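Local coordinates for ethanolamine utilization protein EutL (Clostridium perfringens, PDB 6ARC) that probably forms part of the protein shell of the bacterial microcompartment that encloses ethanolamine breakdown, assembling as a trimer, at residues B[10-15]-B[38-43]; B[125-130]-B[195-200]. All blocks are in the same frame, centred on the assembly; numbering follows the deposited sequence. Where two conformers were deposited one is given.

Contact 1. Residues B[10-15]-B[38-43]; sequences VLSVKI and LITADC
Leu11 and Ser12 both face Thr40 in a classic beta bulge, set in the antiparallel pairing of strands 10-16 and 35-41 at one edge of the chain's four-stranded antiparallel sheet. The Thr40 carbonyl takes the N-H of Leu11 at 2.8 Å, measured from Leu11 N to Thr40 O. The N-H of Ser12 reaches the same oxygen only weakly. Thr40 N donates back to Ser12 O at 3.0 Å. Beyond the bulge the ladder is regular, and Leu38 N gives Lys14 O a nearly straight bond of 2.8 Å, with 170° at the hydrogen.

Two hydroxyls meet beside the bulge. Thr40 OG1 sits between its own N and carbonyl carbon (chi1 67°), which brings it toward Ser12, 2.7 Å from Ser12 OG. In the Ser12 conformer described, Ser12 donates this bond.

The opposite face is apolar. Ile39 CG1 lies alongside Val13 CG2 at 4.0 Å, the two side chains pointing the same way. Ile39 CD1 meets Val10 CG1 at 4.0 Å, and those side chains cross at about a right angle. Helices 44-57 and 92-106 cover this side.

Leu155 of the second subunit packs on Ser12, Leu38 and Thr40, and Lys14 NZ bonds to Asn213 O there. The buried Thr40 OG1 is satisfied within the chain by its hydrogen bond with Leu79 O, while the lysine amine bonds across the subunit interface.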
loop_
_atom_site.group_PDB
_atom_site.type_symbol
_atom_site.label_atom_id
_atom_site.label_comp_id
_atom_site.label_asym_id
_atom_site.label_seq_id
_atom_site.Cartn_x
_atom_site.Cartn_y
_atom_site.Cartn_z
ATOM N N VAL B 10 18.624 -12.501 -3.212
ATOM C CA VAL B 10 18.094 -12.350 -4.559
ATOM C C VAL B 10 17.180 -13.524 -4.852
ATOM O O VAL B 10 17.527 -14.672 -4.586
ATOM C CB VAL B 10 19.245 -12.262 -5.568
ATOM C CG1 VAL B 10 18.721 -12.240 -6.986
ATOM C CG2 VAL B 10 20.043 -10.995 -5.293
ATOM N N LEU B 11 16.004 -13.245 -5.415
ATOM C CA LEU B 11 15.015 -14.281 -5.677
ATOM C C LEU B 11 14.888 -14.638 -7.153
ATOM O O LEU B 11 14.629 -15.799 -7.476
ATOM C CB LEU B 11 13.648 -13.858 -5.136
ATOM C CG LEU B 11 13.548 -13.491 -3.648
ATOM C CD1 LEU B 11 12.173 -12.918 -3.322
ATOM C CD2 LEU B 11 13.841 -14.684 -2.740
ATOM N N SER B 12 15.058 -13.681 -8.062
ATOM C CA SER B 12 15.021 -13.994 -9.480
ATOM C C SER B 12 15.821 -12.961 -10.256
ATOM O O SER B 12 15.946 -11.804 -9.843
ATOM C CB SER B 12 13.575 -14.041 -10.010
ATOM O OG SER B 12 12.976 -12.758 -9.955
ATOM N N VAL B 13 16.338 -13.390 -11.401
ATOM C CA VAL B 13 17.097 -12.541 -12.309
ATOM C C VAL B 13 16.815 -13.023 -13.722
ATOM O O VAL B 13 16.787 -14.231 -13.976
ATOM C CB VAL B 13 18.625 -12.594 -12.041
ATOM C CG1 VAL B 13 19.362 -11.693 -13.015
ATOM C CG2 VAL B 13 18.945 -12.175 -10.645
ATOM N N LYS B 14 16.638 -12.080 -14.647
ATOM C CA LYS B 14 16.441 -12.408 -16.051
ATOM C C LYS B 14 17.000 -11.289 -16.921
ATOM O O LYS B 14 17.047 -10.122 -16.512
ATOM C CB LYS B 14 14.943 -12.627 -16.375
ATOM C CG LYS B 14 14.304 -13.921 -15.808
ATOM C CD LYS B 14 14.726 -15.187 -16.606
ATOM C CE LYS B 14 14.571 -16.467 -15.750
ATOM N NZ LYS B 14 14.936 -17.761 -16.450
ATOM N N ILE B 15 17.474 -11.671 -18.108
ATOM C CA ILE B 15 17.887 -10.747 -19.156
ATOM C C ILE B 15 16.905 -10.856 -20.313
ATOM O O ILE B 15 16.446 -11.953 -20.662
ATOM C CB ILE B 15 19.321 -11.016 -19.658
ATOM C CG1 ILE B 15 20.322 -10.682 -18.568
ATOM C CG2 ILE B 15 19.608 -10.178 -20.915
ATOM C CD1 ILE B 15 21.748 -11.041 -18.909
ATOM N N LEU B 38 16.382 -7.696 -15.321
ATOM C CA LEU B 38 15.380 -7.675 -14.268
ATOM C C LEU B 38 15.887 -8.412 -13.033
ATOM O O LEU B 38 16.457 -9.494 -13.152
ATOM C CB LEU B 38 14.082 -8.346 -14.733
ATOM C CG LEU B 38 13.501 -7.969 -16.102
ATOM C CD1 LEU B 38 12.357 -8.901 -16.419
ATOM C CD2 LEU B 38 12.978 -6.585 -16.102
ATOM N N ILE B 39 15.608 -7.872 -11.840
ATOM C CA ILE B 39 15.996 -8.533 -10.600
ATOM C C ILE B 39 14.933 -8.310 -9.528
ATOM O O ILE B 39 14.335 -7.235 -9.440
ATOM C CB ILE B 39 17.390 -8.050 -10.122
ATOM C CG1 ILE B 39 17.819 -8.812 -8.874
ATOM C CG2 ILE B 39 17.378 -6.557 -9.823
ATOM C CD1 ILE B 39 19.320 -8.646 -8.536
ATOM N N THR B 40 14.662 -9.345 -8.741
ATOM C CA THR B 40 13.860 -9.188 -7.537
ATOM C C THR B 40 14.622 -9.764 -6.360
ATOM O O THR B 40 15.413 -10.697 -6.518
ATOM C CB THR B 40 12.477 -9.867 -7.638
ATOM O OG1 THR B 40 12.623 -11.280 -7.689
ATOM C CG2 THR B 40 11.751 -9.404 -8.896
ATOM N N ALA B 41 14.340 -9.216 -5.170
ATOM C CA ALA B 41 15.036 -9.559 -3.945
ATOM C C ALA B 41 14.118 -9.308 -2.761
ATOM O O ALA B 41 13.055 -8.689 -2.880
ATOM C CB ALA B 41 16.317 -8.750 -3.788
ATOM N N ASP B 42 14.556 -9.766 -1.598
ATOM C CA ASP B 42 13.753 -9.646 -0.396
ATOM C C ASP B 42 14.144 -8.453 0.477
ATOM O O ASP B 42 13.674 -8.366 1.619
ATOM C CB ASP B 42 13.815 -10.937 0.416
ATOM C CG ASP B 42 15.178 -11.186 1.050
ATOM O OD1 ASP B 42 16.108 -10.356 0.901
ATOM O OD2 ASP B 42 15.285 -12.227 1.738
ATOM N N CYS B 43 14.937 -7.511 -0.048
ATOM C CA CYS B 43 15.319 -6.304 0.702
ATOM C C CYS B 43 15.453 -5.140 -0.272
ATOM O O CYS B 43 16.381 -5.119 -1.088
ATOM C CB CYS B 43 16.625 -6.529 1.471
ATOM S SG CYS B 43 17.095 -5.164 2.485
#

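Contact 2. Residues B[125-130]-B[195-200]; sequences AQCVSR and ACKAAC
The flat group here is the peptide joining Gln126 to Cys127, and in the conformer given Cys200 SG sits over one of its faces. There the sulfur is 3.5 Å from Gln126 C and equally 3.5 Å from Cys127 N, so it rests on the amide rather than beside it. Gln126 CB leaves on the opposite side of the peptide. At the N-H edge, a water accepts from Cys127 N at 2.9 Å. The same water takes a weak bond from Lys197 NZ, a loose bridge from strand to helix. Backbone hydrogen bonds tie Gln126 to Tyr149 of the next strand.

Cys200 was deposited in two conformers. In this one SG lies anti to the carbonyl carbon (chi1 -72°), which turns the sulfur toward the Gln126-Cys127 peptide.

This is helix 193-212 packed on the sheet of the second BMC domain. It runs antiparallel to strand 122-128, at 175° and 7.7 Å between the short axes, with no direct hydrogen bond between the segments. Ala125 and Cys127, two residues apart on the strand, direct their side chains to the helix.

Cys127 SG is anti to its backbone nitrogen (chi1 -174°), which carries it to the helix backbone, 3.7 Å from Lys197 N. The same sulfur lies 3.9 Å from Cys196 CB. The Lys197 chain bends at chi2 and lays CD 4.0 Å from Cys127 CB. One turn on along the helix, Cys200 O is touched by Ala125 CB at 3.6 Å. Ala148 and Leu150 of strand 146-152 touch Cys200, and Phe203 packs on Ala125.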
loop_
_atom_site.group_PDB
_atom_site.type_symbol
_atom_site.label_atom_id
_atom_site.label_comp_id
_atom_site.label_asym_id
_atom_site.label_seq_id
_atom_site.Cartn_x
_atom_site.Cartn_y
_atom_site.Cartn_z
ATOM N N ALA B 125 21.937 1.766 7.560
ATOM C CA ALA B 125 22.703 3.007 7.749
ATOM C C ALA B 125 23.951 2.829 6.883
ATOM O O ALA B 125 24.975 2.338 7.344
ATOM C CB ALA B 125 23.034 3.262 9.223
ATOM N N GLN B 126 23.810 3.112 5.591
ATOM C CA GLN B 126 24.822 2.798 4.588
ATOM C C GLN B 126 25.398 4.096 4.038
ATOM O O GLN B 126 24.665 4.928 3.497
ATOM C CB GLN B 126 24.233 1.923 3.469
ATOM C CG GLN B 126 25.201 1.630 2.315
ATOM C CD GLN B 126 26.393 0.781 2.730
ATOM O OE1 GLN B 126 26.388 0.117 3.775
ATOM N NE2 GLN B 126 27.446 0.845 1.933
ATOM N N CYS B 127 26.724 4.249 4.133
ATOM C CA CYS B 127 27.416 5.410 3.577
ATOM C C CYS B 127 27.825 5.099 2.140
ATOM O O CYS B 127 28.623 4.192 1.905
ATOM C CB CYS B 127 28.639 5.766 4.428
ATOM S SG CYS B 127 29.428 7.296 3.883
ATOM N N VAL B 128 27.237 5.802 1.177
ATOM C CA VAL B 128 27.606 5.663 -0.234
ATOM C C VAL B 128 28.664 6.727 -0.530
ATOM O O VAL B 128 28.359 7.896 -0.711
ATOM C CB VAL B 128 26.392 5.787 -1.154
ATOM C CG1 VAL B 128 26.789 5.580 -2.638
ATOM C CG2 VAL B 128 25.291 4.773 -0.728
ATOM N N SER B 129 29.921 6.306 -0.602
ATOM C CA SER B 129 31.013 7.257 -0.796
ATOM C C SER B 129 30.857 8.041 -2.090
ATOM O O SER B 129 31.073 9.252 -2.118
ATOM C CB SER B 129 32.341 6.512 -0.795
ATOM O OG SER B 129 32.468 5.800 0.407
ATOM N N ARG B 130 30.511 7.364 -3.182
ATOM C CA ARG B 130 30.380 8.014 -4.482
ATOM C C ARG B 130 29.149 7.445 -5.172
ATOM O O ARG B 130 29.141 6.281 -5.563
ATOM C CB ARG B 130 31.654 7.793 -5.309
ATOM C CG ARG B 130 32.921 8.414 -4.627
ATOM C CD ARG B 130 34.276 7.905 -5.160
ATOM N NE ARG B 130 35.427 8.631 -4.595
ATOM C CZ ARG B 130 35.847 8.550 -3.325
ATOM N NH1 ARG B 130 35.225 7.770 -2.454
ATOM N NH2 ARG B 130 36.913 9.239 -2.914
ATOM N N ALA B 195 31.092 13.518 6.709
ATOM C CA ALA B 195 29.834 13.910 7.344
ATOM C C ALA B 195 28.735 12.868 7.124
ATOM O O ALA B 195 27.937 12.599 8.035
ATOM C CB ALA B 195 29.384 15.250 6.804
ATOM N N CYS B 196 28.652 12.299 5.911
ATOM C CA CYS B 196 27.694 11.220 5.656
ATOM C C CYS B 196 27.974 10.007 6.532
ATOM O O CYS B 196 27.052 9.402 7.092
ATOM C CB CYS B 196 27.725 10.825 4.172
ATOM S SG CYS B 196 27.017 12.057 3.078
ATOM N N LYS B 197 29.240 9.651 6.704
ATOM C CA LYS B 197 29.551 8.544 7.590
ATOM C C LYS B 197 29.171 8.883 9.032
ATOM O O LYS B 197 28.664 8.027 9.763
ATOM C CB LYS B 197 31.032 8.201 7.478
ATOM C CG LYS B 197 31.462 7.001 8.313
ATOM C CD LYS B 197 30.724 5.739 7.886
ATOM C CE LYS B 197 31.153 4.529 8.695
ATOM N NZ LYS B 197 30.363 3.329 8.297
ATOM N N ALA B 198 29.448 10.118 9.463
ATOM C CA ALA B 198 29.093 10.551 10.815
ATOM C C ALA B 198 27.584 10.499 11.024
ATOM O O ALA B 198 27.104 10.071 12.084
ATOM C CB ALA B 198 29.606 11.974 11.066
ATOM N N ALA B 199 26.824 10.881 9.995
ATOM C CA ALA B 199 25.370 10.769 10.056
ATOM C C ALA B 199 24.934 9.315 10.161
ATOM O O ALA B 199 24.042 8.989 10.951
ATOM C CB ALA B 199 24.744 11.422 8.826
ATOM N N CYS B 200 25.529 8.424 9.354
ATOM C CA CYS B 200 25.183 7.008 9.429
ATOM C C CYS B 200 25.388 6.472 10.841
ATOM O O CYS B 200 24.533 5.759 11.375
ATOM C CB CYS B 200 26.009 6.180 8.436
ATOM S SG CYS B 200 25.585 6.365 6.743
HETATM O O HOH W 1 28.464 2.517 5.653
#

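How the contacts relate
From the N terminus the chain lays down strand 10-16, passes through the short helix 21-26, and returns along strand 35-41. Contact 1 closes this loop of 22 residues at one side of the four-stranded sheet. Helix 44-57, two further strands and helix 92-106 follow before the chain enters the second sheet. Contact 2 opens there, on strand 122-128, and closes after 64 intervening residues on helix 193-212, the last helix of the chain. The two contacts are in series and neither nest nor cross. The centres of contact 1 and contact 2 are 26 Å apart, on opposite sides of the chain's centre. Contact 1 joins strand to strand in one sheet; contact 2 joins a helix to the other sheet.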